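Side-chain contacts in cystathionine beta-lyase family protein, YNBB B.subtilis ortholog (Clostridium acetobutylicum, PDB 3HVY), which probably acts as a pyridoxal-phosphate-dependent carbon–sulfur lyase of the methionine gamma-lyase family, and may be involved in aluminium resistance: residues E32-Y37 against G307-A312; H299-A304 against T331-A336; K153-K158 against I164-E169. All blocks are in the same frame, centred on the assembly; numbering follows the deposited sequence.

How the interactions relate
Interactions 1 and 2 are neighbours, with centres about 10 Å apart, and both draw on helix 287-317: residues 299-304 face the turn leading into strand 334-338, and residues 307-312, further along, face helix 18-55. They touch where Gln335 of interaction 2 packs on Ala308, Cys311 and Ala312 of interaction 1. Their segments alternate along the chain. Helix 287-317 contacts both an N-terminal helix and the approach to the antiparallel five-stranded sheet. Interaction 3 stands apart, its centre about 34 Å from that of interaction 1 and about 29 Å from that of interaction 2. It lies at the edge of the seven-stranded mixed sheet, and its segments come between 32-37 and 307-312 in sequence.

Interaction 1. Residues E32-Y37 against G307-A312; sequences EKEFKY and GAVFCA
Val309 puts a single methyl, CG1, into the angle between Glu34 and Phe35. That methyl is 4.1 Å from Glu34 CB and 4.0 Å from Phe35 CE1, where it meets the ring at its edge, near the ring plane, and not over a face. Having CG1 anti to the backbone N (chi1 167°) is what sends this branch of Val309 across to the other helix. One atom further round the same edge, Phe35 CZ reaches Phe310 CB at 4.2 Å; the Phe310 ring itself leads away from the contact. No hydrogen bond joins the two segments, so the meeting is wholly a matter of apolar surfaces.

Further out, the groups are fixed by other parts of the chain. The aromatic ring of Phe35 stacks edge-to-face with Phe411, and Phe310 packs on Ala27, Lys415 and Leu419. Glu34 offers only its aliphatic CB to Val309, while its bent side chain carries OE1 to a salt bridge with Lys329.

The two helical segments run nearly antiparallel, at 164°, with axes 10.5 Å apart, and only 150 Å² is buried between them, which fits a contact made by a few side-chain ends. It is a light antiparallel helix–helix packing between parts of helix 18-55 and helix 287-317 within this fold of the PLP-dependent aminotransferase clan.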
loop_
_atom_site.group_PDB
_atom_site.type_symbol
_atom_site.label_atom_id
_atom_site.label_comp_id
_atom_site.label_asym_id
_atom_site.label_seq_id
_atom_site.Cartn_x
_atom_site.Cartn_y
_atom_site.Cartn_z
ATOM N N GLU D 32 -13.290 -38.391 -10.941
ATOM C CA GLU D 32 -12.504 -38.667 -9.728
ATOM C C GLU D 32 -11.096 -39.214 -10.000
ATOM O O GLU D 32 -10.149 -38.795 -9.347
ATOM C CB GLU D 32 -13.251 -39.582 -8.784
ATOM C CG GLU D 32 -12.713 -39.568 -7.332
ATOM N N LYS D 33 -10.931 -40.118 -10.948
ATOM C CA LYS D 33 -9.588 -40.621 -11.275
ATOM C C LYS D 33 -8.694 -39.523 -11.866
ATOM O O LYS D 33 -7.491 -39.476 -11.581
ATOM C CB LYS D 33 -9.644 -41.847 -12.219
ATOM N N GLU D 34 -9.261 -38.663 -12.718
ATOM C CA GLU D 34 -8.503 -37.551 -13.245
ATOM C C GLU D 34 -8.013 -36.642 -12.094
ATOM O O GLU D 34 -6.889 -36.187 -12.086
ATOM C CB GLU D 34 -9.359 -36.707 -14.196
ATOM C CG GLU D 34 -9.940 -37.421 -15.362
ATOM C CD GLU D 34 -8.948 -38.282 -16.077
ATOM O OE1 GLU D 34 -7.890 -37.763 -16.497
ATOM O OE2 GLU D 34 -9.250 -39.476 -16.246
ATOM N N PHE D 35 -8.895 -36.305 -11.166
ATOM C CA PHE D 35 -8.554 -35.437 -10.049
ATOM C C PHE D 35 -7.372 -36.007 -9.229
ATOM O O PHE D 35 -6.479 -35.263 -8.780
ATOM C CB PHE D 35 -9.779 -35.204 -9.150
ATOM C CG PHE D 35 -10.750 -34.153 -9.661
ATOM C CD1 PHE D 35 -10.760 -33.753 -10.989
ATOM C CD2 PHE D 35 -11.735 -33.658 -8.816
ATOM C CE1 PHE D 35 -11.716 -32.825 -11.466
ATOM C CE2 PHE D 35 -12.637 -32.718 -9.248
ATOM C CZ PHE D 35 -12.628 -32.279 -10.554
ATOM N N LYS D 36 -7.356 -37.312 -9.022
ATOM C CA LYS D 36 -6.262 -37.941 -8.263
ATOM C C LYS D 36 -4.943 -37.821 -8.999
ATOM O O LYS D 36 -3.863 -37.652 -8.406
ATOM C CB LYS D 36 -6.580 -39.438 -7.952
ATOM C CG LYS D 36 -7.682 -39.582 -6.886
ATOM C CD LYS D 36 -8.015 -41.043 -6.496
ATOM N N TYR D 37 -5.021 -37.891 -10.310
ATOM C CA TYR D 37 -3.848 -37.715 -11.127
ATOM C C TYR D 37 -3.300 -36.292 -10.950
ATOM O O TYR D 37 -2.085 -36.098 -10.827
ATOM C CB TYR D 37 -4.224 -38.003 -12.581
ATOM C CG TYR D 37 -3.182 -37.628 -13.595
ATOM C CD1 TYR D 37 -3.161 -36.364 -14.150
ATOM C CD2 TYR D 37 -2.242 -38.571 -14.046
ATOM C CE1 TYR D 37 -2.231 -36.037 -15.082
ATOM C CE2 TYR D 37 -1.318 -38.255 -14.974
ATOM C CZ TYR D 37 -1.311 -36.981 -15.492
ATOM O OH TYR D 37 -0.409 -36.627 -16.429
ATOM N N GLY D 307 -11.629 -27.496 -12.129
ATOM C CA GLY D 307 -12.814 -26.829 -12.633
ATOM C C GLY D 307 -12.973 -27.014 -14.112
ATOM O O GLY D 307 -14.057 -27.269 -14.586
ATOM N N ALA D 308 -11.875 -26.946 -14.847
ATOM C CA ALA D 308 -11.923 -27.116 -16.294
ATOM C C ALA D 308 -12.395 -28.566 -16.695
ATOM O O ALA D 308 -13.276 -28.763 -17.532
ATOM C CB ALA D 308 -10.506 -26.820 -16.892
ATOM N N VAL D 309 -11.807 -29.554 -16.036
ATOM C CA VAL D 309 -12.068 -30.978 -16.258
ATOM C C VAL D 309 -13.476 -31.351 -15.875
ATOM O O VAL D 309 -14.127 -32.087 -16.587
ATOM C CB VAL D 309 -10.981 -31.839 -15.507
ATOM C CG1 VAL D 309 -11.371 -33.330 -15.441
ATOM C CG2 VAL D 309 -9.550 -31.652 -16.159
ATOM N N PHE D 310 -13.947 -30.862 -14.723
ATOM C CA PHE D 310 -15.344 -31.062 -14.314
ATOM C C PHE D 310 -16.285 -30.366 -15.313
ATOM O O PHE D 310 -17.292 -30.924 -15.757
ATOM C CB PHE D 310 -15.572 -30.483 -12.918
ATOM C CG PHE D 310 -17.025 -30.440 -12.498
ATOM C CD1 PHE D 310 -17.694 -31.597 -12.136
ATOM C CD2 PHE D 310 -17.743 -29.257 -12.533
ATOM C CE1 PHE D 310 -19.032 -31.552 -11.763
ATOM C CE2 PHE D 310 -19.080 -29.208 -12.215
ATOM C CZ PHE D 310 -19.733 -30.357 -11.817
ATOM N N CYS D 311 -15.953 -29.155 -15.705
ATOM C CA CYS D 311 -16.780 -28.479 -16.723
ATOM C C CYS D 311 -16.883 -29.314 -18.030
ATOM O O CYS D 311 -17.969 -29.504 -18.590
ATOM C CB CYS D 311 -16.195 -27.098 -17.010
ATOM S SG CYS D 311 -17.098 -26.180 -18.284
ATOM N N ALA D 312 -15.732 -29.739 -18.560
ATOM C CA ALA D 312 -15.641 -30.623 -19.712
ATOM C C ALA D 312 -16.611 -31.817 -19.605
ATOM O O ALA D 312 -17.329 -32.110 -20.541
ATOM C CB ALA D 312 -14.149 -31.165 -19.877
#

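Interaction 2. Residues H299-A304 against T331-A336; sequences HVTIEA and TDIIQA. With EDO (1,2-ethanediol), chain Y.
Ile333 and Ala304 meet methyl to methyl: Ile333 CG2 lies 3.8 Å from Ala304 CB, and the same CG2 also rests 3.9 Å from the backbone O of Thr301, nearly one turn earlier on the helix. The Thr301 methyl CG2 is a little further off, at 4.2 Å from Ile333 CG2. With CG1 set between the backbone N and the carbonyl carbon (chi1 60°), CG2 is the branch of Ile333 that meets the helix.

Water provides the polar link. One molecule donates to Ala304 O and to Ile333 O, 2.7 Å from each, tying two backbone carbonyls that do not bond to one another directly.

The contact joins helix 287-317 to the approach to strand 334-338, in the antiparallel sheet of a PLP-dependent fold. On the helix side Thr301 also touches Asn245, next in sequence to Lys244, which carries the pyridoxal phosphate here.

A hydrogen bond from side chain to backbone shapes the loop. Asp332 OD1 takes the backbone N of Ile334 at 3.0 Å, an Asx turn in which the donor comes from above the carboxylate plane, 55° out of it. At the start of the strand, Gln335 NE2 bonds the backbone O of the next residue, Ala336, at 3.1 Å.

Glu303 makes the ligand contacts. It grips a 1,2-ethanediol, probably from the crystallisation liquor, with both oxygens: OE1 to its O1 and OE2 to its O2, each 2.6 Å. OE1 also accepts from Phe411 N. Nearby, His299 NE2 hydrogen-bonds His299 NE2 of the second subunit.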
loop_
_atom_site.group_PDB
_atom_site.type_symbol
_atom_site.label_atom_id
_atom_site.label_comp_id
_atom_site.label_asym_id
_atom_site.label_seq_id
_atom_site.Cartn_x
_atom_site.Cartn_y
_atom_site.Cartn_z
ATOM N N HIS D 299 -1.185 -24.994 -5.977
ATOM C CA HIS D 299 -2.498 -25.390 -5.463
ATOM C C HIS D 299 -3.651 -24.749 -6.221
ATOM O O HIS D 299 -4.554 -25.429 -6.710
ATOM C CB HIS D 299 -2.603 -25.108 -3.944
ATOM C CG HIS D 299 -3.877 -25.580 -3.322
ATOM N ND1 HIS D 299 -3.989 -26.802 -2.690
ATOM C CD2 HIS D 299 -5.096 -24.986 -3.222
ATOM C CE1 HIS D 299 -5.231 -26.943 -2.248
ATOM N NE2 HIS D 299 -5.920 -25.860 -2.555
ATOM N N VAL D 300 -3.652 -23.446 -6.266
ATOM C CA VAL D 300 -4.700 -22.717 -6.942
ATOM C C VAL D 300 -4.816 -23.086 -8.424
ATOM O O VAL D 300 -5.935 -23.232 -8.947
ATOM C CB VAL D 300 -4.547 -21.204 -6.715
ATOM C CG1 VAL D 300 -5.576 -20.446 -7.534
ATOM C CG2 VAL D 300 -4.768 -20.893 -5.182
ATOM N N THR D 301 -3.676 -23.320 -9.073
ATOM C CA THR D 301 -3.666 -23.740 -10.486
ATOM C C THR D 301 -4.443 -25.021 -10.668
ATOM O O THR D 301 -5.284 -25.093 -11.562
ATOM C CB THR D 301 -2.224 -23.874 -11.036
ATOM O OG1 THR D 301 -1.582 -22.594 -11.006
ATOM C CG2 THR D 301 -2.145 -24.497 -12.430
ATOM N N ILE D 302 -4.294 -25.977 -9.739
ATOM C CA ILE D 302 -4.931 -27.249 -9.860
ATOM C C ILE D 302 -6.394 -27.180 -9.480
ATOM O O ILE D 302 -7.193 -27.951 -9.987
ATOM C CB ILE D 302 -4.138 -28.343 -9.124
ATOM C CG1 ILE D 302 -2.789 -28.565 -9.854
ATOM C CG2 ILE D 302 -4.935 -29.742 -9.004
ATOM C CD1 ILE D 302 -2.917 -29.175 -11.270
ATOM N N GLU D 303 -6.776 -26.229 -8.641
ATOM C CA GLU D 303 -8.196 -25.969 -8.443
ATOM C C GLU D 303 -8.842 -25.556 -9.786
ATOM O O GLU D 303 -9.948 -26.000 -10.115
ATOM C CB GLU D 303 -8.425 -24.867 -7.421
ATOM C CG GLU D 303 -7.984 -25.204 -5.986
ATOM C CD GLU D 303 -8.709 -26.417 -5.423
ATOM O OE1 GLU D 303 -9.944 -26.354 -5.262
ATOM O OE2 GLU D 303 -8.040 -27.445 -5.131
ATOM N N ALA D 304 -8.139 -24.738 -10.558
ATOM C CA ALA D 304 -8.676 -24.244 -11.846
ATOM C C ALA D 304 -8.688 -25.388 -12.869
ATOM O O ALA D 304 -9.643 -25.539 -13.608
ATOM C CB ALA D 304 -7.873 -23.055 -12.322
ATOM N N THR D 331 -2.580 -29.107 -20.122
ATOM C CA THR D 331 -1.374 -28.334 -20.102
ATOM C C THR D 331 -1.610 -26.900 -19.701
ATOM O O THR D 331 -0.638 -26.186 -19.334
ATOM C CB THR D 331 -0.661 -28.403 -21.468
ATOM O OG1 THR D 331 0.694 -28.025 -21.282
ATOM C CG2 THR D 331 -1.301 -27.490 -22.509
ATOM N N ASP D 332 -2.875 -26.437 -19.815
ATOM C CA ASP D 332 -3.274 -25.135 -19.328
ATOM C C ASP D 332 -4.636 -25.231 -18.611
ATOM O O ASP D 332 -5.168 -26.318 -18.452
ATOM C CB ASP D 332 -3.245 -24.091 -20.435
ATOM C CG ASP D 332 -4.281 -24.334 -21.480
ATOM O OD1 ASP D 332 -5.285 -24.966 -21.134
ATOM O OD2 ASP D 332 -4.119 -23.886 -22.629
ATOM N N ILE D 333 -5.140 -24.103 -18.140
ATOM C CA ILE D 333 -6.392 -24.054 -17.361
ATOM C C ILE D 333 -7.653 -23.759 -18.190
ATOM O O ILE D 333 -8.739 -23.590 -17.642
ATOM C CB ILE D 333 -6.332 -23.037 -16.180
ATOM C CG1 ILE D 333 -6.076 -21.616 -16.659
ATOM C CG2 ILE D 333 -5.262 -23.436 -15.117
ATOM C CD1 ILE D 333 -6.388 -20.530 -15.614
ATOM N N ILE D 334 -7.522 -23.745 -19.496
ATOM C CA ILE D 334 -8.627 -23.343 -20.351
ATOM C C ILE D 334 -9.526 -24.520 -20.748
ATOM O O ILE D 334 -9.025 -25.614 -20.997
ATOM C CB ILE D 334 -8.129 -22.736 -21.662
ATOM C CG1 ILE D 334 -7.114 -21.610 -21.407
ATOM C CG2 ILE D 334 -9.321 -22.246 -22.528
ATOM C CD1 ILE D 334 -7.619 -20.570 -20.480
ATOM N N GLN D 335 -10.853 -24.261 -20.822
ATOM C CA GLN D 335 -11.821 -25.233 -21.262
ATOM C C GLN D 335 -12.693 -24.560 -22.286
ATOM O O GLN D 335 -13.247 -23.503 -22.005
ATOM C CB GLN D 335 -12.751 -25.680 -20.139
ATOM C CG GLN D 335 -13.705 -26.811 -20.537
ATOM C CD GLN D 335 -12.963 -28.029 -21.080
ATOM O OE1 GLN D 335 -12.059 -28.524 -20.432
ATOM N NE2 GLN D 335 -13.369 -28.527 -22.261
ATOM N N ALA D 336 -12.855 -25.207 -23.434
ATOM C CA ALA D 336 -13.728 -24.737 -24.530
ATOM C C ALA D 336 -14.990 -25.606 -24.609
ATOM O O ALA D 336 -14.943 -26.808 -24.335
ATOM C CB ALA D 336 -12.953 -24.722 -25.897
HETATM C C1 EDO Y . -10.868 -29.696 -4.022
HETATM O O1 EDO Y . -11.122 -28.301 -4.029
HETATM C C2 EDO Y . -9.865 -30.016 -5.103
HETATM O O2 EDO Y . -8.502 -29.993 -4.650
HETATM O O HOH W 1 -10.109 -23.520 -15.366
#

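Interaction 3. Residues K153-K158 against I164-E169; sequences KMVDLK and INTVKE
Thr166, at the start of the helix, splits its two branches between a polar and an apolar partner: OG1 hydrogen-bonds Asp163 OD2, just before the helix, while CG2 turns to Val155. With the hydroxyl committed to that near neighbour, beside the backbone N (chi1 -61°), the methyl is left as the branch that lies across the contact. It meets Val155 CG1 at 3.9 Å, and Thr166 CB stands at the same distance from that methyl. The two side chains run alongside each other in opposite directions.

Val155 uses its second branch too. CG2 faces Val167 CG2 at 4.3 Å, a looser touch. Setting CG1 anti to the backbone N (chi1 -176°) and CG2 beside it spreads the two methyls of this buried valine to two successive residues of the helix. Thr166 is partly open to solvent, at the outer margin of the contact.

Both valines also pack on Met120 of strand 118-121, and backbone hydrogen bonds tie Val155 to Ser121 and Gly124. From the strand, Lys153 NZ is held by two carboxylates in salt bridges, to Glu170 in the later part of the helix and to Asp174 just beyond its end.

Strand 151-154 is an outermost strand of the mixed sheet within this chain. Helix 164-173 follows it and leads to the parallel strand 177-183, with strand 118-121 lying between the two, so the contact belongs to a beta-alpha-beta crossover of the large sheet found in the PLP-dependent aminotransferase fold.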
loop_
_atom_site.group_PDB
_atom_site.type_symbol
_atom_site.label_atom_id
_atom_site.label_comp_id
_atom_site.label_asym_id
_atom_site.label_seq_id
_atom_site.Cartn_x
_atom_site.Cartn_y
_atom_site.Cartn_z
ATOM N N LYS D 153 7.690 -14.460 -40.106
ATOM C CA LYS D 153 7.147 -15.600 -40.829
ATOM C C LYS D 153 6.247 -16.333 -39.873
ATOM O O LYS D 153 6.523 -16.376 -38.673
ATOM C CB LYS D 153 8.217 -16.571 -41.339
ATOM C CG LYS D 153 9.051 -16.025 -42.430
ATOM C CD LYS D 153 10.227 -16.939 -42.859
ATOM C CE LYS D 153 10.753 -16.493 -44.247
ATOM N NZ LYS D 153 11.965 -17.216 -44.753
HETATM N N MSE D 154 5.221 -16.973 -40.424
HETATM C CA MSE D 154 4.327 -17.760 -39.636
HETATM C C MSE D 154 4.031 -19.097 -40.311
HETATM O O MSE D 154 3.758 -19.158 -41.513
HETATM C CB MSE D 154 3.084 -16.932 -39.384
HETATM C CG MSE D 154 2.175 -17.609 -38.430
HETATM SE SE MSE D 154 0.607 -18.058 -39.389
HETATM C CE MSE D 154 0.104 -16.269 -38.893
ATOM N N VAL D 155 4.149 -20.182 -39.555
ATOM C CA VAL D 155 3.979 -21.531 -40.107
ATOM C C VAL D 155 2.615 -22.008 -39.611
ATOM O O VAL D 155 2.388 -22.164 -38.410
ATOM C CB VAL D 155 5.112 -22.534 -39.712
ATOM C CG1 VAL D 155 4.937 -23.923 -40.406
ATOM C CG2 VAL D 155 6.550 -21.968 -40.021
ATOM N N ASP D 156 1.700 -22.203 -40.560
ATOM C CA ASP D 156 0.387 -22.727 -40.234
ATOM C C ASP D 156 0.487 -24.149 -39.735
ATOM O O ASP D 156 1.393 -24.931 -40.111
ATOM C CB ASP D 156 -0.519 -22.705 -41.463
ATOM C CG ASP D 156 -1.143 -21.372 -41.669
ATOM O OD1 ASP D 156 -1.766 -20.862 -40.701
ATOM O OD2 ASP D 156 -0.977 -20.841 -42.780
ATOM N N LEU D 157 -0.464 -24.507 -38.902
ATOM C CA LEU D 157 -0.573 -25.895 -38.495
ATOM C C LEU D 157 -0.884 -26.733 -39.737
ATOM O O LEU D 157 -1.421 -26.237 -40.715
ATOM C CB LEU D 157 -1.653 -26.065 -37.453
ATOM C CG LEU D 157 -1.412 -25.386 -36.101
ATOM C CD1 LEU D 157 -2.697 -25.444 -35.248
ATOM C CD2 LEU D 157 -0.220 -25.964 -35.329
ATOM N N LYS D 158 -0.465 -27.988 -39.717
ATOM C CA LYS D 158 -0.759 -28.910 -40.796
ATOM C C LYS D 158 -1.425 -30.094 -40.109
ATOM O O LYS D 158 -0.864 -30.667 -39.167
ATOM C CB LYS D 158 0.531 -29.335 -41.502
ATOM C CG LYS D 158 0.318 -30.169 -42.762
ATOM C CD LYS D 158 1.529 -31.016 -43.041
ATOM C CE LYS D 158 1.376 -31.816 -44.313
ATOM N NZ LYS D 158 2.449 -32.861 -44.411
ATOM N N ILE D 164 6.381 -29.377 -38.352
ATOM C CA ILE D 164 7.766 -29.422 -38.021
ATOM C C ILE D 164 8.655 -29.538 -39.255
ATOM O O ILE D 164 9.752 -29.007 -39.265
ATOM C CB ILE D 164 8.020 -30.548 -36.973
ATOM C CG1 ILE D 164 9.256 -30.233 -36.113
ATOM C CG2 ILE D 164 8.188 -31.870 -37.663
ATOM C CD1 ILE D 164 9.315 -28.807 -35.525
ATOM N N ASN D 165 8.187 -30.175 -40.325
ATOM C CA ASN D 165 8.990 -30.223 -41.521
ATOM C C ASN D 165 9.148 -28.881 -42.220
ATOM O O ASN D 165 10.204 -28.602 -42.756
ATOM C CB ASN D 165 8.469 -31.269 -42.516
ATOM C CG ASN D 165 8.761 -32.714 -42.063
ATOM O OD1 ASN D 165 9.543 -32.969 -41.134
ATOM N ND2 ASN D 165 8.120 -33.665 -42.732
ATOM N N THR D 166 8.107 -28.065 -42.258
ATOM C CA THR D 166 8.239 -26.726 -42.838
ATOM C C THR D 166 9.126 -25.826 -41.964
ATOM O O THR D 166 9.942 -25.050 -42.477
ATOM C CB THR D 166 6.868 -26.077 -43.008
ATOM O OG1 THR D 166 6.120 -26.897 -43.904
ATOM C CG2 THR D 166 6.992 -24.692 -43.592
ATOM N N VAL D 167 9.019 -25.981 -40.651
ATOM C CA VAL D 167 9.874 -25.240 -39.719
ATOM C C VAL D 167 11.359 -25.504 -40.022
ATOM O O VAL D 167 12.176 -24.575 -40.118
ATOM C CB VAL D 167 9.608 -25.647 -38.277
ATOM C CG1 VAL D 167 10.639 -24.944 -37.326
ATOM C CG2 VAL D 167 8.179 -25.277 -37.857
ATOM N N LYS D 168 11.684 -26.774 -40.227
ATOM C CA LYS D 168 13.047 -27.196 -40.553
ATOM C C LYS D 168 13.506 -26.679 -41.883
ATOM O O LYS D 168 14.646 -26.208 -42.007
ATOM C CB LYS D 168 13.150 -28.728 -40.495
ATOM C CG LYS D 168 13.166 -29.172 -39.051
ATOM C CD LYS D 168 12.969 -30.661 -38.910
ATOM C CE LYS D 168 14.258 -31.440 -38.867
ATOM N NZ LYS D 168 13.971 -32.832 -38.414
ATOM N N GLU D 169 12.627 -26.763 -42.882
ATOM C CA GLU D 169 12.904 -26.187 -44.216
ATOM C C GLU D 169 13.194 -24.669 -44.132
ATOM O O GLU D 169 14.087 -24.145 -44.757
ATOM C CB GLU D 169 11.706 -26.424 -45.151
ATOM C CG GLU D 169 11.473 -27.861 -45.654
ATOM C CD GLU D 169 10.173 -27.995 -46.465
#